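Local atomic coordinates of nitroreductase-like family protein (Bacillus cereus, PDB entry 2I7H), a protein that belongs to the nitroreductase-like family of flavin-dependent alpha/beta proteins and binds flavin mononucleotide as a two-chain assembly. Residues L65-F73 / L141-I151. Residues are numbered along the deposited sequence; the frame is centred on the assembly and turned at random. Where two conformers were deposited one is given.
Sequences LVDAVLNSF and LNYNPLFIEGI
Ser72 packs against Leu146 and Phe147 of the short helix 145-150, which pairs antiparallel with helix 62-71 in the nitroreductase fold; the axes of segments 65-71 and 145-150 come within 8.3 Å, at 155° between their directions. Ser72 CB lies 3.8 Å from Phe147 CB, and Ser72 CA and CB also touch Leu146 CB. The hydroxyl stays with its own segment: with chi1 at 86°, OG sits between backbone N and carbonyl carbon and donates to Val69 O at 2.6 Å. That carbonyl also accepts from Ser72 N, both donors coming from the same face of its plane. One turn earlier, Ala68 presents its methyl to Ile151 CG2, 3.6 Å from Ala68 CB, and to Gly150 O; Gly150, without a side chain, has its CA 4.9 Å from Ala68 CA, consistent with the close backbones here. With CG anti to the backbone N (chi1 176°), the Phe147 ring runs in toward helix 62-71. Leu65 CD2 meets the ring edge, 3.5 Å from Phe147 CE2, while Leu141 CD1 covers one face, displaced toward the rim, and also touches Val69 CG1. Beyond the pair, Phe147 packs on Ile159 and Ile162 of strand 157-167, while Leu65 and Ile151 both rest on Tyr57 of strand 53-58. A water donates to both Ala68 O and Leu146 O, bridging the backbones. At the Ser72 end, Asn144 is the N-cap of helix 145-150, OD1 accepting from Leu146 N, while Asn144 ND2 makes a weak, bent bond to Ser72 O, 3.1 Å long with an N-H...O angle of 126°.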
loop_
_atom_site.group_PDB
_atom_site.type_symbol
_atom_site.label_atom_id
_atom_site.label_comp_id
_atom_site.label_asym_id
_atom_site.label_seq_id
_atom_site.Cartn_x
_atom_site.Cartn_y
_atom_site.Cartn_z
ATOM N N LEU A 65 8.392 -21.706 11.610
ATOM C CA LEU A 65 8.763 -20.756 10.578
ATOM C C LEU A 65 10.258 -20.813 10.380
ATOM O O LEU A 65 10.729 -20.871 9.248
ATOM C CB LEU A 65 8.394 -19.331 11.006
ATOM C CG LEU A 65 7.931 -18.323 9.952
ATOM C CD1 LEU A 65 8.412 -16.926 10.294
ATOM C CD2 LEU A 65 8.326 -18.680 8.575
ATOM N N VAL A 66 10.995 -20.768 11.487
ATOM C CA VAL A 66 12.448 -20.857 11.430
ATOM C C VAL A 66 12.897 -22.107 10.684
ATOM O O VAL A 66 13.766 -22.023 9.816
ATOM C CB VAL A 66 13.107 -20.776 12.819
ATOM C CG1 VAL A 66 14.567 -21.190 12.741
ATOM C CG2 VAL A 66 13.007 -19.377 13.350
ATOM N N ASP A 67 12.295 -23.246 11.014
ATOM C CA ASP A 67 12.636 -24.511 10.376
ATOM C C ASP A 67 12.416 -24.434 8.849
ATOM O O ASP A 67 13.279 -24.836 8.072
ATOM C CB ASP A 67 11.864 -25.677 11.026
ATOM C CG ASP A 67 12.385 -26.038 12.434
ATOM O OD1 ASP A 67 13.394 -25.453 12.900
ATOM O OD2 ASP A 67 11.778 -26.922 13.082
ATOM N N ALA A 68 11.279 -23.877 8.435
ATOM C CA ALA A 68 10.997 -23.610 7.024
ATOM C C ALA A 68 12.032 -22.666 6.388
ATOM O O ALA A 68 12.510 -22.928 5.281
ATOM C CB ALA A 68 9.570 -23.108 6.838
ATOM N N VAL A 69 12.422 -21.612 7.100
ATOM C CA VAL A 69 13.441 -20.697 6.582
ATOM C C VAL A 69 14.768 -21.421 6.335
ATOM O O VAL A 69 15.350 -21.324 5.250
ATOM C CB VAL A 69 13.701 -19.465 7.513
ATOM C CG1 VAL A 69 14.869 -18.655 6.969
ATOM C CG2 VAL A 69 12.458 -18.581 7.615
ATOM N N LEU A 70 15.246 -22.121 7.365
ATOM C CA LEU A 70 16.537 -22.772 7.303
ATOM C C LEU A 70 16.607 -23.890 6.258
ATOM O O LEU A 70 17.631 -24.066 5.613
ATOM C CB LEU A 70 16.943 -23.274 8.689
ATOM C CG LEU A 70 17.179 -22.175 9.718
ATOM C CD1 LEU A 70 17.769 -22.796 10.966
ATOM C CD2 LEU A 70 18.085 -21.060 9.180
ATOM N N ASN A 71 15.540 -24.680 6.155
ATOM C CA ASN A 71 15.489 -25.825 5.242
ATOM C C ASN A 71 15.484 -25.372 3.797
ATOM O O ASN A 71 15.687 -26.171 2.882
ATOM C CB ASN A 71 14.262 -26.699 5.519
ATOM C CG ASN A 71 14.416 -27.533 6.767
ATOM O OD1 ASN A 71 15.529 -27.764 7.241
ATOM N ND2 ASN A 71 13.295 -27.998 7.314
ATOM N N SER A 72 15.245 -24.065 3.608
ATOM C CA SER A 72 15.171 -23.413 2.285
ATOM C C SER A 72 16.508 -22.856 1.785
ATOM O O SER A 72 16.648 -22.557 0.605
ATOM C CB SER A 72 14.099 -22.304 2.268
ATOM O OG SER A 72 14.586 -21.042 2.735
ATOM N N PHE A 73 17.468 -22.698 2.690
ATOM C CA PHE A 73 18.805 -22.228 2.373
ATOM C C PHE A 73 19.667 -23.323 1.780
ATOM O O PHE A 73 19.535 -24.507 2.136
ATOM C CB PHE A 73 19.506 -21.649 3.614
ATOM C CG PHE A 73 18.905 -20.362 4.121
ATOM C CD1 PHE A 73 19.190 -19.915 5.416
ATOM C CD2 PHE A 73 18.033 -19.607 3.325
ATOM C CE1 PHE A 73 18.630 -18.729 5.909
ATOM C CE2 PHE A 73 17.471 -18.424 3.805
ATOM C CZ PHE A 73 17.770 -17.977 5.088
ATOM N N LEU A 141 13.851 -14.911 0.049
ATOM C CA LEU A 141 13.268 -15.981 0.871
ATOM C C LEU A 141 11.790 -16.180 0.501
ATOM O O LEU A 141 11.325 -17.307 0.337
ATOM C CB LEU A 141 13.452 -15.663 2.360
ATOM C CG LEU A 141 12.624 -16.480 3.351
ATOM C CD1 LEU A 141 13.229 -17.922 3.492
ATOM C CD2 LEU A 141 12.515 -15.734 4.704
ATOM N N ASN A 142 11.095 -15.061 0.308
ATOM C CA ASN A 142 9.683 -15.028 -0.009
ATOM C C ASN A 142 9.355 -15.584 -1.395
ATOM O O ASN A 142 8.188 -15.860 -1.692
ATOM C CB ASN A 142 9.163 -13.594 0.118
ATOM C CG ASN A 142 9.344 -13.010 1.528
ATOM O OD1 ASN A 142 9.878 -13.678 2.427
ATOM N ND2 ASN A 142 8.874 -11.760 1.732
ATOM N N TYR A 143 10.373 -15.757 -2.234
ATOM C CA TYR A 143 10.175 -16.274 -3.604
ATOM C C TYR A 143 10.683 -17.708 -3.758
ATOM O O TYR A 143 10.488 -18.339 -4.794
ATOM C CB TYR A 143 10.841 -15.349 -4.658
ATOM C CG TYR A 143 10.336 -13.926 -4.676
ATOM C CD1 TYR A 143 10.699 -13.020 -3.673
ATOM C CD2 TYR A 143 9.514 -13.475 -5.714
ATOM C CE1 TYR A 143 10.228 -11.689 -3.679
ATOM C CE2 TYR A 143 9.051 -12.153 -5.766
ATOM C CZ TYR A 143 9.406 -11.273 -4.749
ATOM O OH TYR A 143 8.960 -9.990 -4.794
ATOM N N ASN A 144 11.335 -18.205 -2.704
ATOM C CA ASN A 144 11.953 -19.523 -2.684
ATOM C C ASN A 144 10.880 -20.614 -2.575
ATOM O O ASN A 144 10.155 -20.668 -1.582
ATOM C CB ASN A 144 12.961 -19.595 -1.529
ATOM C CG ASN A 144 13.842 -20.807 -1.609
ATOM O OD1 ASN A 144 13.395 -21.881 -1.974
ATOM N ND2 ASN A 144 15.106 -20.648 -1.250
ATOM N N PRO A 145 10.745 -21.458 -3.617
ATOM C CA PRO A 145 9.688 -22.467 -3.618
ATOM C C PRO A 145 9.817 -23.469 -2.465
ATOM O O PRO A 145 8.808 -24.042 -2.027
ATOM C CB PRO A 145 9.834 -23.145 -4.999
ATOM C CG PRO A 145 11.189 -22.814 -5.465
ATOM C CD PRO A 145 11.527 -21.479 -4.859
ATOM N N LEU A 146 11.048 -23.642 -1.970
ATOM C CA LEU A 146 11.315 -24.449 -0.787
ATOM C C LEU A 146 10.714 -23.865 0.495
ATOM O O LEU A 146 10.179 -24.608 1.313
ATOM C CB LEU A 146 12.823 -24.700 -0.608
ATOM C CG LEU A 146 13.518 -25.711 -1.536
ATOM C CD1 LEU A 146 15.033 -25.659 -1.363
ATOM C CD2 LEU A 146 12.976 -27.133 -1.379
ATOM N N PHE A 147 10.811 -22.549 0.665
ATOM C CA PHE A 147 10.204 -21.870 1.800
ATOM C C PHE A 147 8.668 -21.864 1.694
ATOM O O PHE A 147 7.960 -22.114 2.678
ATOM C CB PHE A 147 10.774 -20.443 1.934
ATOM C CG PHE A 147 10.132 -19.635 3.018
ATOM C CD1 PHE A 147 9.355 -18.517 2.702
ATOM C CD2 PHE A 147 10.246 -20.023 4.359
ATOM C CE1 PHE A 147 8.732 -17.785 3.698
ATOM C CE2 PHE A 147 9.629 -19.296 5.360
ATOM C CZ PHE A 147 8.863 -18.165 5.023
ATOM N N ILE A 148 8.171 -21.591 0.490
ATOM C CA ILE A 148 6.739 -21.465 0.225
ATOM C C ILE A 148 5.984 -22.765 0.523
ATOM O O ILE A 148 4.915 -22.741 1.143
ATOM C CB ILE A 148 6.485 -20.997 -1.231
ATOM C CG1 ILE A 148 7.101 -19.606 -1.460
ATOM C CG2 ILE A 148 4.990 -20.981 -1.542
ATOM C CD1 ILE A 148 7.463 -19.268 -2.944
ATOM N N GLU A 149 6.547 -23.887 0.070
ATOM C CA GLU A 149 6.019 -25.224 0.353
ATOM C C GLU A 149 6.260 -25.551 1.830
ATOM O O GLU A 149 5.383 -26.068 2.508
ATOM C CB GLU A 149 6.646 -26.258 -0.612
ATOM C CG GLU A 149 7.003 -27.600 -0.032
ATOM C CD GLU A 149 8.536 -27.860 0.060
ATOM O OE1 GLU A 149 9.093 -27.895 1.203
ATOM O OE2 GLU A 149 9.179 -28.059 -1.011
ATOM N N GLY A 150 7.448 -25.195 2.319
ATOM C CA GLY A 150 7.824 -25.338 3.724
ATOM C C GLY A 150 6.869 -24.740 4.749
ATOM O O GLY A 150 6.734 -25.288 5.834
ATOM N N ILE A 151 6.212 -23.618 4.418
ATOM C CA ILE A 151 5.192 -23.047 5.323
ATOM C C ILE A 151 3.751 -23.417 4.927
ATOM O O ILE A 151 2.799 -22.835 5.455
ATOM C CB ILE A 151 5.313 -21.504 5.527
ATOM C CG1 ILE A 151 5.137 -20.738 4.198
ATOM C CG2 ILE A 151 6.595 -21.137 6.258
ATOM C CD1 ILE A 151 5.050 -19.218 4.354
HETATM O O HOH W 1 11.332 -24.964 3.943
HETATM O O HOH W 2 15.957 -18.783 0.608
#